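Local structure of CheQ (Campylobacter jejuni subsp. jejuni, 6A51) at residues A31-H34 and G38-K41; S89-F94 and I142-C147; L16-N21 and D25-N30. The protein probably controls, together with CheP, transcription of the core chemotaxis operon cheVAW. All coordinates share one frame; numbering follows the deposited sequence.

Contact 1 (A31-H34 and G38-K41); sequences AEFH and GISK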
ATOM      1  N   ALA A  31       9.550   1.046 -11.308  1.00 35.38           N
ATOM      2  CA  ALA A  31      10.468   2.179 -11.215  1.00 35.36           C
ATOM      3  C   ALA A  31      11.822   1.769 -10.658  1.00 41.94           C
ATOM      4  O   ALA A  31      12.859   2.310 -11.060  1.00 59.94           O
ATOM      5  CB  ALA A  31       9.858   3.278 -10.342  1.00 26.41           C
ATOM      6  N   GLU A  32      11.835   0.815  -9.734  1.00 41.62           N
ATOM      7  CA  GLU A  32      13.085   0.353  -9.147  1.00 45.43           C
ATOM      8  C   GLU A  32      13.700  -0.787  -9.949  1.00 42.38           C
ATOM      9  O   GLU A  32      14.917  -0.806 -10.159  1.00 56.46           O
ATOM     10  CB  GLU A  32      12.854  -0.071  -7.686  1.00 38.99           C
ATOM     11  CG  GLU A  32      14.030  -0.801  -7.050  1.00 62.44           C
ATOM     12  CD  GLU A  32      13.748  -1.328  -5.644  1.00 73.14           C
ATOM     13  OE1 GLU A  32      14.266  -0.720  -4.680  1.00 70.66           O
ATOM     14  OE2 GLU A  32      13.035  -2.353  -5.503  1.00 58.77           O
ATOM     15  N   PHE A  33      12.875  -1.722 -10.427  1.00 46.25           N
ATOM     16  CA  PHE A  33      13.395  -2.901 -11.117  1.00 46.74           C
ATOM     17  C   PHE A  33      14.109  -2.542 -12.410  1.00 48.71           C
ATOM     18  O   PHE A  33      15.128  -3.147 -12.746  1.00 50.68           O
ATOM     19  CB  PHE A  33      12.268  -3.882 -11.423  1.00 41.62           C
ATOM     20  CG  PHE A  33      12.624  -4.906 -12.463  1.00 44.28           C
ATOM     21  CD1 PHE A  33      13.286  -6.079 -12.101  1.00 40.29           C
ATOM     22  CD2 PHE A  33      12.292  -4.708 -13.807  1.00 40.55           C
ATOM     23  CE1 PHE A  33      13.621  -7.046 -13.057  1.00 41.18           C
ATOM     24  CE2 PHE A  33      12.620  -5.669 -14.773  1.00 45.71           C
ATOM     25  CZ  PHE A  33      13.288  -6.841 -14.398  1.00 42.57           C
ATOM     26  N   HIS A  34      13.571  -1.598 -13.180  1.00 44.48           N
ATOM     27  CA  HIS A  34      14.199  -1.333 -14.469  1.00 59.11           C
ATOM     28  C   HIS A  34      15.539  -0.628 -14.325  1.00 53.06           C
ATOM     29  O   HIS A  34      16.357  -0.690 -15.244  1.00 63.86           O
ATOM     30  CB  HIS A  34      13.267  -0.527 -15.371  1.00 46.41           C
ATOM     31  CG  HIS A  34      13.380   0.955 -15.210  1.00 49.44           C
ATOM     32  ND1 HIS A  34      12.769   1.642 -14.185  1.00 52.40           N
ATOM     33  CD2 HIS A  34      13.986   1.890 -15.979  1.00 56.24           C
ATOM     34  CE1 HIS A  34      13.005   2.936 -14.320  1.00 56.32           C
ATOM     35  NE2 HIS A  34      13.740   3.112 -15.402  1.00 53.23           N
ATOM     36  N   GLY A  38      18.842  -2.413 -15.831  1.00 55.04           N
ATOM     37  CA  GLY A  38      19.496  -1.621 -16.830  1.00 50.22           C
ATOM     38  C   GLY A  38      18.639  -1.349 -18.022  1.00 68.64           C
ATOM     39  O   GLY A  38      19.057  -0.686 -18.937  1.00 87.26           O
ATOM     40  N   ILE A  39      17.429  -1.865 -18.010  1.00 61.27           N
ATOM     41  CA  ILE A  39      16.490  -1.682 -19.086  1.00 47.02           C
ATOM     42  C   ILE A  39      15.695  -0.408 -19.020  1.00 50.34           C
ATOM     43  O   ILE A  39      15.752   0.322 -18.072  1.00 33.32           O
ATOM     44  CB  ILE A  39      15.584  -2.893 -19.242  1.00 57.28           C
ATOM     45  CG1 ILE A  39      14.603  -3.003 -18.083  1.00 51.52           C
ATOM     46  CG2 ILE A  39      16.425  -4.137 -19.326  1.00 46.54           C
ATOM     47  CD1 ILE A  39      13.908  -4.334 -17.999  1.00 45.07           C
ATOM     48  N   SER A  40      14.976  -0.154 -20.087  1.00 48.14           N
ATOM     49  CA  SER A  40      14.150   1.004 -20.230  1.00 43.39           C
ATOM     50  C   SER A  40      12.961   0.919 -19.336  1.00 53.70           C
ATOM     51  O   SER A  40      12.537  -0.129 -18.959  1.00 53.23           O
ATOM     52  CB  SER A  40      13.644   1.079 -21.652  1.00 60.56           C
ATOM     53  OG  SER A  40      12.571   1.982 -21.785  1.00 56.55           O
ATOM     54  N   LYS A  41      12.427   2.068 -19.002  1.00 53.11           N
ATOM     55  CA  LYS A  41      11.233   2.157 -18.168  1.00 44.59           C
ATOM     56  C   LYS A  41      10.076   1.330 -18.735  1.00 53.96           C
ATOM     57  O   LYS A  41       9.305   0.729 -17.978  1.00 53.84           O
ATOM     58  CB  LYS A  41      10.846   3.634 -18.034  1.00 39.10           C
ATOM     59  CG  LYS A  41       9.555   3.928 -17.349  1.00 43.80           C
ATOM     60  CD  LYS A  41       9.046   5.308 -17.770  1.00 53.83           C
ATOM     61  CE  LYS A  41      10.152   6.353 -17.711  1.00 60.72           C
ATOM     62  NZ  LYS A  41       9.729   7.706 -18.208  1.00 67.06           N
TER
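His34, at the start of the last turn of the short helix 30-37, lays its imidazole against the chain that leaves the helix. The contact over the ring is a CH-pi interaction: Lys41 CA stands 3.8 Å from the centroid of the His34 ring, 23° off its normal and nearer the rim than the middle. Alongside it, Lys41 CB is 3.9 Å from His34 NE2, after which the lysine chain leads away and suits an exposed position. At the ring's edge, in its plane, lies the carbonyl oxygen Ile39 O. This placement follows from a chi1 of 88°, which sets CG between the backbone N and the carbonyl carbon.

Among polar contacts, His34 ND1 is hydrogen-bonded to Asn30 O, one turn earlier, which steadies the rotation of the ring. Lys41 O accepts a bond from Asn30 ND2, so one asparagine serves both segments. The backbone adds a weak bond of 3.1 Å from Gly38 N to His34 O, bent to 128°.

Ile39 supplies the apolar packing. Its CD1 reaches Phe33 CE2 at 3.7 Å, and Ile39 CG1 comes within 3.9 Å of His34 CB, so this beta-branched residue bridges the buried phenylalanine and the more accessible histidine.

Gly38 has positive phi, a conformation that a residue without CB adopts easily. The whole is characteristic of a glycine-terminated helix C-terminus, in which the exiting chain turns back and packs beside the final turn.

Contact 2 (S89-F94 and I142-C147); sequences SAFCSF and IYIEKC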
ATOM      1  N   SER A  89      -0.995   6.270  -1.066  1.00 28.97           N
ATOM      2  CA  SER A  89      -2.198   6.858  -1.661  1.00 37.91           C
ATOM      3  C   SER A  89      -3.372   5.879  -1.661  1.00 26.16           C
ATOM      4  O   SER A  89      -4.525   6.282  -1.460  1.00 23.97           O
ATOM      5  CB  SER A  89      -1.912   7.303  -3.092  1.00 27.61           C
ATOM      6  OG  SER A  89      -1.308   6.235  -3.814  1.00 39.51           O
ATOM      7  N   ALA A  90      -3.103   4.594  -1.907  1.00 21.39           N
ATOM      8  CA  ALA A  90      -4.166   3.594  -1.866  1.00 22.56           C
ATOM      9  C   ALA A  90      -4.669   3.394  -0.446  1.00 31.84           C
ATOM     10  O   ALA A  90      -5.881   3.262  -0.221  1.00 38.65           O
ATOM     11  CB  ALA A  90      -3.678   2.262  -2.445  1.00 21.15           C
ATOM     12  N   PHE A  91      -3.751   3.361   0.523  1.00 24.81           N
ATOM     13  CA  PHE A  91      -4.148   3.277   1.922  1.00 29.33           C
ATOM     14  C   PHE A  91      -5.075   4.426   2.292  1.00 26.72           C
ATOM     15  O   PHE A  91      -6.096   4.216   2.958  1.00 28.22           O
ATOM     16  CB  PHE A  91      -2.906   3.257   2.811  1.00 30.78           C
ATOM     17  CG  PHE A  91      -3.201   3.189   4.283  1.00 29.45           C
ATOM     18  CD1 PHE A  91      -3.354   4.350   5.030  1.00 30.55           C
ATOM     19  CD2 PHE A  91      -3.287   1.971   4.930  1.00 29.40           C
ATOM     20  CE1 PHE A  91      -3.618   4.294   6.401  1.00 31.67           C
ATOM     21  CE2 PHE A  91      -3.546   1.903   6.303  1.00 24.11           C
ATOM     22  CZ  PHE A  91      -3.714   3.076   7.034  1.00 29.58           C
ATOM     23  N   CYS A  92      -4.754   5.644   1.844  1.00 28.05           N
ATOM     24  CA  CYS A  92      -5.603   6.792   2.163  1.00 23.67           C
ATOM     25  C   CYS A  92      -6.917   6.727   1.405  1.00 31.15           C
ATOM     26  O   CYS A  92      -7.968   7.103   1.934  1.00 36.11           O
ATOM     27  CB  CYS A  92      -4.869   8.098   1.854  1.00 26.26           C
ATOM     28  SG  CYS A  92      -3.373   8.362   2.855  1.00 37.35           S
ATOM     29  N   SER A  93      -6.877   6.260   0.158  1.00 30.96           N
ATOM     30  CA  SER A  93      -8.110   6.005  -0.577  1.00 32.46           C
ATOM     31  C   SER A  93      -8.969   4.974   0.156  1.00 29.23           C
ATOM     32  O   SER A  93     -10.128   5.235   0.492  1.00 31.53           O
ATOM     33  CB  SER A  93      -7.755   5.537  -2.001  1.00 40.87           C
ATOM     34  OG  SER A  93      -8.894   5.140  -2.752  1.00 73.67           O
ATOM     35  N   PHE A  94      -8.387   3.813   0.452  1.00 27.02           N
ATOM     36  CA  PHE A  94      -9.106   2.724   1.107  1.00 28.39           C
ATOM     37  C   PHE A  94      -9.726   3.168   2.434  1.00 32.46           C
ATOM     38  O   PHE A  94     -10.914   2.945   2.680  1.00 33.18           O
ATOM     39  CB  PHE A  94      -8.124   1.566   1.303  1.00 24.11           C
ATOM     40  CG  PHE A  94      -8.727   0.318   1.874  1.00 29.65           C
ATOM     41  CD1 PHE A  94      -9.800  -0.297   1.270  1.00 35.10           C
ATOM     42  CD2 PHE A  94      -8.150  -0.295   2.975  1.00 37.11           C
ATOM     43  CE1 PHE A  94     -10.325  -1.475   1.785  1.00 36.62           C
ATOM     44  CE2 PHE A  94      -8.670  -1.470   3.490  1.00 39.20           C
ATOM     45  CZ  PHE A  94      -9.767  -2.054   2.897  1.00 36.69           C
ATOM     46  N   ILE A 142     -11.751  -1.472   6.310  1.00 37.15           N
ATOM     47  CA  ILE A 142     -11.666  -0.580   7.459  1.00 34.78           C
ATOM     48  C   ILE A 142     -11.777   0.856   6.974  1.00 27.59           C
ATOM     49  O   ILE A 142     -11.388   1.184   5.853  1.00 32.62           O
ATOM     50  CB  ILE A 142     -10.356  -0.802   8.250  1.00 21.78           C
ATOM     51  CG1 ILE A 142      -9.147  -0.515   7.365  1.00 32.26           C
ATOM     52  CG2 ILE A 142     -10.266  -2.247   8.729  1.00 20.77           C
ATOM     53  CD1 ILE A 142      -7.811  -0.693   8.058  1.00 23.20           C
ATOM     54  N   TYR A 143     -12.327   1.721   7.816  1.00 27.87           N
ATOM     55  CA  TYR A 143     -12.213   3.157   7.637  1.00 22.35           C
ATOM     56  C   TYR A 143     -11.645   3.772   8.906  1.00 35.90           C
ATOM     57  O   TYR A 143     -11.786   3.216  10.002  1.00 26.26           O
ATOM     58  CB  TYR A 143     -13.551   3.826   7.314  1.00 22.02           C
ATOM     59  CG  TYR A 143     -14.628   3.745   8.394  1.00 22.56           C
ATOM     60  CD1 TYR A 143     -15.526   2.681   8.428  1.00 16.25           C
ATOM     61  CD2 TYR A 143     -14.771   4.748   9.345  1.00 25.25           C
ATOM     62  CE1 TYR A 143     -16.527   2.614   9.377  1.00 31.81           C
ATOM     63  CE2 TYR A 143     -15.771   4.687  10.308  1.00 29.69           C
ATOM     64  CZ  TYR A 143     -16.639   3.618  10.319  1.00 38.07           C
ATOM     65  OH  TYR A 143     -17.632   3.550  11.262  1.00 48.55           O
ATOM     66  N   ILE A 144     -11.003   4.928   8.735  1.00 26.30           N
ATOM     67  CA  ILE A 144     -10.384   5.681   9.817  1.00 33.71           C
ATOM     68  C   ILE A 144     -11.025   7.055   9.827  1.00 33.70           C
ATOM     69  O   ILE A 144     -11.105   7.716   8.790  1.00 32.56           O
ATOM     70  CB  ILE A 144      -8.857   5.803   9.649  1.00 31.23           C
ATOM     71  CG1 ILE A 144      -8.205   4.431   9.545  1.00 30.86           C
ATOM     72  CG2 ILE A 144      -8.242   6.571  10.822  1.00 18.08           C
ATOM     73  CD1 ILE A 144      -6.727   4.491   9.177  1.00 21.14           C
ATOM     74  N   GLU A 145     -11.438   7.504  11.000  1.00 33.46           N
ATOM     75  CA  GLU A 145     -12.285   8.677  11.054  1.00 39.97           C
ATOM     76  C   GLU A 145     -12.125   9.303  12.424  1.00 39.38           C
ATOM     77  O   GLU A 145     -11.900   8.601  13.408  1.00 37.74           O
ATOM     78  CB  GLU A 145     -13.741   8.284  10.819  1.00 31.87           C
ATOM     79  CG  GLU A 145     -14.577   9.225  10.043  1.00 43.43           C
ATOM     80  CD  GLU A 145     -15.987   8.677   9.893  1.00 56.84           C
ATOM     81  OE1 GLU A 145     -16.611   8.395  10.947  1.00 55.85           O
ATOM     82  OE2 GLU A 145     -16.454   8.500   8.734  1.00 45.88           O
ATOM     83  N   LYS A 146     -12.244  10.623  12.478  1.00 31.48           N
ATOM     84  CA  LYS A 146     -12.418  11.290  13.754  1.00 26.95           C
ATOM     85  C   LYS A 146     -13.642  10.714  14.448  1.00 31.90           C
ATOM     86  O   LYS A 146     -14.725  10.642  13.863  1.00 42.54           O
ATOM     87  CB  LYS A 146     -12.576  12.799  13.549  1.00 32.07           C
ATOM     88  CG  LYS A 146     -11.348  13.494  12.972  1.00 33.18           C
ATOM     89  CD  LYS A 146     -10.350  13.796  14.086  1.00 44.01           C
ATOM     90  CE  LYS A 146      -9.117  14.527  13.572  1.00 40.92           C
ATOM     91  NZ  LYS A 146      -8.070  14.695  14.624  1.00 61.74           N
ATOM     92  N   CYS A 147     -13.456  10.276  15.693  1.00 35.57           N
ATOM     93  CA  CYS A 147     -14.572   9.749  16.472  1.00 42.75           C
ATOM     94  C   CYS A 147     -15.710  10.755  16.554  1.00 30.10           C
ATOM     95  O   CYS A 147     -16.889  10.378  16.542  1.00 34.11           O
ATOM     96  CB  CYS A 147     -14.074   9.364  17.868  1.00 40.33           C
ATOM     97  SG  CYS A 147     -12.588   8.272  17.845  1.00 74.55           S
TER
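Phe94 and Ile142 meet where the end of helix 88-95 approaches the start of strand 142-146. Ile142 lies over one side of the phenylalanine ring, its O above the face and its CG1 4.0 Å from Phe94 CE2, while Ile142 N is 4.0 Å from Phe94 CZ. One helical turn earlier, Phe91 CZ reaches Ile144 CD1, also at 4.0 Å, with Phe91 CE1 slightly farther from that methyl. In both pairs the aromatic and aliphatic side chains cross at about a right angle.

The torsions explain the reach. Both phenylalanines hold CG anti to the backbone N (chi1 179° in Phe91, -176° in Phe94), which carries the rings out to a strand whose CA atoms come no nearer than 7.2 Å, between Phe94 and Tyr143. Phe91 and Phe94, one turn apart, each meet one isoleucine of the alternate pair Ile142 and Ile144.

Farther out, helix 127-134 contributes Leu127 against Phe91, Phe130 against Ile144, and Tyr131 against both Phe94 and Ile142, while Val167 touches both isoleucines from the neighbouring strand. Hydrogen bonds adjoin the packing: Phe94 O is bonded to His141 NE2, and the backbone of Ile144 pairs with that of Thr95. Cys147, just past the strand's end, is joined by a disulfide to Cys166 of strand 165-169.

No hydrogen bond joins the two segments directly. Their cohesion is apolar and depends on the fit of broad rings against branched chains, so the contact has little directional character of its own.

Contact 3 (L16-N21 and D25-N30); sequences LILPPN and DHYILN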
ATOM      1  N   LEU A  16      -4.026  -6.382 -14.008  1.00 50.98           N
ATOM      2  CA  LEU A  16      -4.987  -6.335 -12.926  1.00 49.16           C
ATOM      3  C   LEU A  16      -4.999  -4.959 -12.284  1.00 42.46           C
ATOM      4  O   LEU A  16      -3.979  -4.263 -12.238  1.00 34.82           O
ATOM      5  CB  LEU A  16      -4.655  -7.381 -11.859  1.00 32.43           C
ATOM      6  CG  LEU A  16      -4.453  -8.794 -12.388  1.00 59.69           C
ATOM      7  CD1 LEU A  16      -4.083  -9.712 -11.237  1.00 44.13           C
ATOM      8  CD2 LEU A  16      -5.701  -9.286 -13.137  1.00 56.24           C
ATOM      9  N   ILE A  17      -6.169  -4.567 -11.803  1.00 32.85           N
ATOM     10  CA  ILE A  17      -6.266  -3.538 -10.782  1.00 38.14           C
ATOM     11  C   ILE A  17      -6.170  -4.226  -9.431  1.00 35.22           C
ATOM     12  O   ILE A  17      -6.901  -5.187  -9.153  1.00 27.49           O
ATOM     13  CB  ILE A  17      -7.571  -2.742 -10.910  1.00 32.61           C
ATOM     14  CG1 ILE A  17      -7.700  -2.178 -12.319  1.00 20.94           C
ATOM     15  CG2 ILE A  17      -7.608  -1.616  -9.886  1.00 26.48           C
ATOM     16  CD1 ILE A  17      -6.511  -1.420 -12.745  1.00 27.43           C
ATOM     17  N   LEU A  18      -5.238  -3.772  -8.613  1.00 38.88           N
ATOM     18  CA  LEU A  18      -5.079  -4.331  -7.283  1.00 35.78           C
ATOM     19  C   LEU A  18      -6.101  -3.681  -6.366  1.00 35.42           C
ATOM     20  O   LEU A  18      -6.137  -2.445  -6.278  1.00 33.63           O
ATOM     21  CB  LEU A  18      -3.683  -4.064  -6.764  1.00 31.57           C
ATOM     22  CG  LEU A  18      -2.611  -4.620  -7.676  1.00 39.20           C
ATOM     23  CD1 LEU A  18      -1.284  -3.950  -7.381  1.00 36.82           C
ATOM     24  CD2 LEU A  18      -2.553  -6.123  -7.469  1.00 35.82           C
ATOM     25  N   PRO A  19      -6.958  -4.449  -5.700  1.00 35.14           N
ATOM     26  CA  PRO A  19      -7.806  -3.875  -4.648  1.00 35.36           C
ATOM     27  C   PRO A  19      -6.943  -3.244  -3.569  1.00 38.56           C
ATOM     28  O   PRO A  19      -5.885  -3.789  -3.210  1.00 43.98           O
ATOM     29  CB  PRO A  19      -8.581  -5.088  -4.115  1.00 32.39           C
ATOM     30  CG  PRO A  19      -7.715  -6.265  -4.461  1.00 40.24           C
ATOM     31  CD  PRO A  19      -7.088  -5.911  -5.785  1.00 34.13           C
ATOM     32  N   PRO A  20      -7.355  -2.095  -3.027  1.00 39.78           N
ATOM     33  CA  PRO A  20      -6.440  -1.324  -2.170  1.00 38.64           C
ATOM     34  C   PRO A  20      -6.044  -2.040  -0.887  1.00 36.88           C
ATOM     35  O   PRO A  20      -5.041  -1.654  -0.280  1.00 50.50           O
ATOM     36  CB  PRO A  20      -7.225  -0.035  -1.885  1.00 38.75           C
ATOM     37  CG  PRO A  20      -8.682  -0.445  -2.047  1.00 28.52           C
ATOM     38  CD  PRO A  20      -8.697  -1.488  -3.113  1.00 32.89           C
ATOM     39  N   ASN A  21      -6.769  -3.073  -0.458  1.00 33.65           N
ATOM     40  CA  ASN A  21      -6.402  -3.807   0.746  1.00 42.54           C
ATOM     41  C   ASN A  21      -5.611  -5.062   0.436  1.00 47.67           C
ATOM     42  O   ASN A  21      -5.584  -5.992   1.252  1.00 57.86           O
ATOM     43  CB  ASN A  21      -7.636  -4.169   1.582  1.00 39.49           C
ATOM     44  CG  ASN A  21      -8.500  -5.251   0.948  1.00 47.03           C
ATOM     45  OD1 ASN A  21      -8.616  -5.345  -0.277  1.00 48.06           O
ATOM     46  ND2 ASN A  21      -9.123  -6.073   1.789  1.00 49.60           N
ATOM     47  N   ASP A  25       2.990  -8.327  -1.752  1.00 36.76           N
ATOM     48  CA  ASP A  25       3.902  -9.451  -1.540  1.00 34.75           C
ATOM     49  C   ASP A  25       4.551  -9.940  -2.834  1.00 51.53           C
ATOM     50  O   ASP A  25       5.780  -9.980  -2.971  1.00 36.18           O
ATOM     51  CB  ASP A  25       3.129 -10.609  -0.897  1.00 40.23           C
ATOM     52  CG  ASP A  25       2.913 -10.437   0.604  1.00 50.53           C
ATOM     53  OD1 ASP A  25       2.665  -9.308   1.082  1.00 45.89           O
ATOM     54  OD2 ASP A  25       2.966 -11.466   1.307  1.00 58.85           O
ATOM     55  N   HIS A  26       3.716 -10.318  -3.791  1.00 46.54           N
ATOM     56  CA  HIS A  26       4.125 -10.956  -5.028  1.00 36.00           C
ATOM     57  C   HIS A  26       4.589  -9.971  -6.112  1.00 40.69           C
ATOM     58  O   HIS A  26       4.690 -10.384  -7.267  1.00 41.04           O
ATOM     59  CB  HIS A  26       2.960 -11.796  -5.557  1.00 40.26           C
ATOM     60  CG  HIS A  26       2.486 -12.832  -4.591  1.00 49.73           C
ATOM     61  ND1 HIS A  26       3.355 -13.592  -3.836  1.00 51.30           N
ATOM     62  CD2 HIS A  26       1.238 -13.234  -4.254  1.00 52.92           C
ATOM     63  CE1 HIS A  26       2.662 -14.417  -3.072  1.00 48.35           C
ATOM     64  NE2 HIS A  26       1.376 -14.219  -3.305  1.00 64.70           N
ATOM     65  N   TYR A  27       4.875  -8.709  -5.796  1.00 35.87           N
ATOM     66  CA  TYR A  27       5.156  -7.709  -6.813  1.00 29.63           C
ATOM     67  C   TYR A  27       6.415  -6.931  -6.471  1.00 35.23           C
ATOM     68  O   TYR A  27       6.792  -6.790  -5.304  1.00 43.84           O
ATOM     69  CB  TYR A  27       4.005  -6.699  -6.970  1.00 25.81           C
ATOM     70  CG  TYR A  27       2.740  -7.254  -7.580  1.00 29.87           C
ATOM     71  CD1 TYR A  27       1.741  -7.798  -6.787  1.00 33.91           C
ATOM     72  CD2 TYR A  27       2.532  -7.213  -8.950  1.00 31.34           C
ATOM     73  CE1 TYR A  27       0.567  -8.289  -7.342  1.00 31.89           C
ATOM     74  CE2 TYR A  27       1.366  -7.710  -9.515  1.00 37.87           C
ATOM     75  CZ  TYR A  27       0.382  -8.241  -8.708  1.00 34.64           C
ATOM     76  OH  TYR A  27      -0.779  -8.739  -9.281  1.00 38.15           O
ATOM     77  N   ILE A  28       7.045  -6.384  -7.510  1.00 30.22           N
ATOM     78  CA  ILE A  28       8.111  -5.406  -7.346  1.00 35.81           C
ATOM     79  C   ILE A  28       7.724  -4.142  -8.101  1.00 39.14           C
ATOM     80  O   ILE A  28       6.913  -4.155  -9.032  1.00 37.51           O
ATOM     81  CB  ILE A  28       9.477  -5.918  -7.839  1.00 43.87           C
ATOM     82  CG1 ILE A  28       9.416  -6.172  -9.343  1.00 39.09           C
ATOM     83  CG2 ILE A  28       9.885  -7.184  -7.091  1.00 43.09           C
ATOM     84  CD1 ILE A  28      10.585  -6.926  -9.864  1.00 47.45           C
ATOM     85  N   LEU A  29       8.314  -3.038  -7.679  1.00 28.96           N
ATOM     86  CA  LEU A  29       8.029  -1.754  -8.286  1.00 31.04           C
ATOM     87  C   LEU A  29       8.829  -1.614  -9.582  1.00 47.16           C
ATOM     88  O   LEU A  29      10.043  -1.829  -9.597  1.00 47.70           O
ATOM     89  CB  LEU A  29       8.375  -0.656  -7.291  1.00 28.00           C
ATOM     90  CG  LEU A  29       8.099   0.791  -7.636  1.00 37.73           C
ATOM     91  CD1 LEU A  29       6.629   1.088  -7.498  1.00 29.02           C
ATOM     92  CD2 LEU A  29       8.907   1.663  -6.696  1.00 44.10           C
ATOM     93  N   ASN A  30       8.148  -1.280 -10.680  1.00 43.19           N
ATOM     94  CA  ASN A  30       8.841  -1.194 -11.962  1.00 39.09           C
ATOM     95  C   ASN A  30       9.878  -0.080 -11.951  1.00 41.62           C
ATOM     96  O   ASN A  30      10.970  -0.237 -12.507  1.00 41.04           O
ATOM     97  CB  ASN A  30       7.838  -0.980 -13.099  1.00 43.38           C
ATOM     98  CG  ASN A  30       8.523  -0.784 -14.458  1.00 42.66           C
ATOM     99  OD1 ASN A  30       9.245  -1.665 -14.943  1.00 39.44           O
ATOM    100  ND2 ASN A  30       8.295   0.370 -15.074  1.00 30.04           N
TER
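Leu18 and Tyr27 are the nearest backbone positions across this contact, yet their CA atoms stand 10.8 Å apart, because strands 15-18 and 27-29 are the outermost members of one mixed sheet with strands 52-55 and 62-64 between them. Long side chains have to span that distance. Tyr27 is suited to it, a rigid ring with its hydroxyl at the far end, and its CB points toward the leucine strand, as the CB atoms of Leu16 and Leu18 point toward it.

Leu18 passes alongside the tyrosine in the opposite direction. Its CD2 methyl lies 3.8 Å from Tyr27 CE1 and 3.6 Å from Tyr27 OH, so one branch of the leucine lines the outer end of the ring. Leu16 approaches from a different direction, crossing the tyrosine at about a right angle and placing CD1 4.0 Å from Tyr27 OH. In Tyr27 a chi1 of -69° puts CG opposite the carbonyl carbon and sends the ring toward Leu16 and Leu18.

The inner strands add neighbours. Tyr27 meets His64 in an edge-to-face arrangement and also touches Phe62, whereas Leu18 rests on Tyr55; backbone pairing of Leu18 with Arg54, and of Ile28 with Leu63, sets the positions of the two edge strands.

Leu18 and Tyr27 are buried, as suits their largely apolar side chains, while Leu16 is exposed. With no hydrogen bond between the segments, the link is non-directional van der Waals packing of methyl groups against the outer end of the ring and its hydroxyl.

Contacts 2 and 3 are buried and contact 1 lies at the surface, its centre about 21 Å from the centre of the chain. The chemistry follows the setting: rings and aliphatic branches dominate the two inner contacts, whereas contact 1 combines backbone bonding, an imidazole face and a small apolar flank. Contact 3 links the other two. Its strand 27-29 runs straight into the helix of contact 1, where Ile28 CD1 packs on Phe33 CD1, and its proline-rich turn carries Pro20 and Asn21 onto Phe94 of contact 2. Contacts 1 and 2 share no element and sit on opposite sides of the centre, their own centres about 31 Å apart.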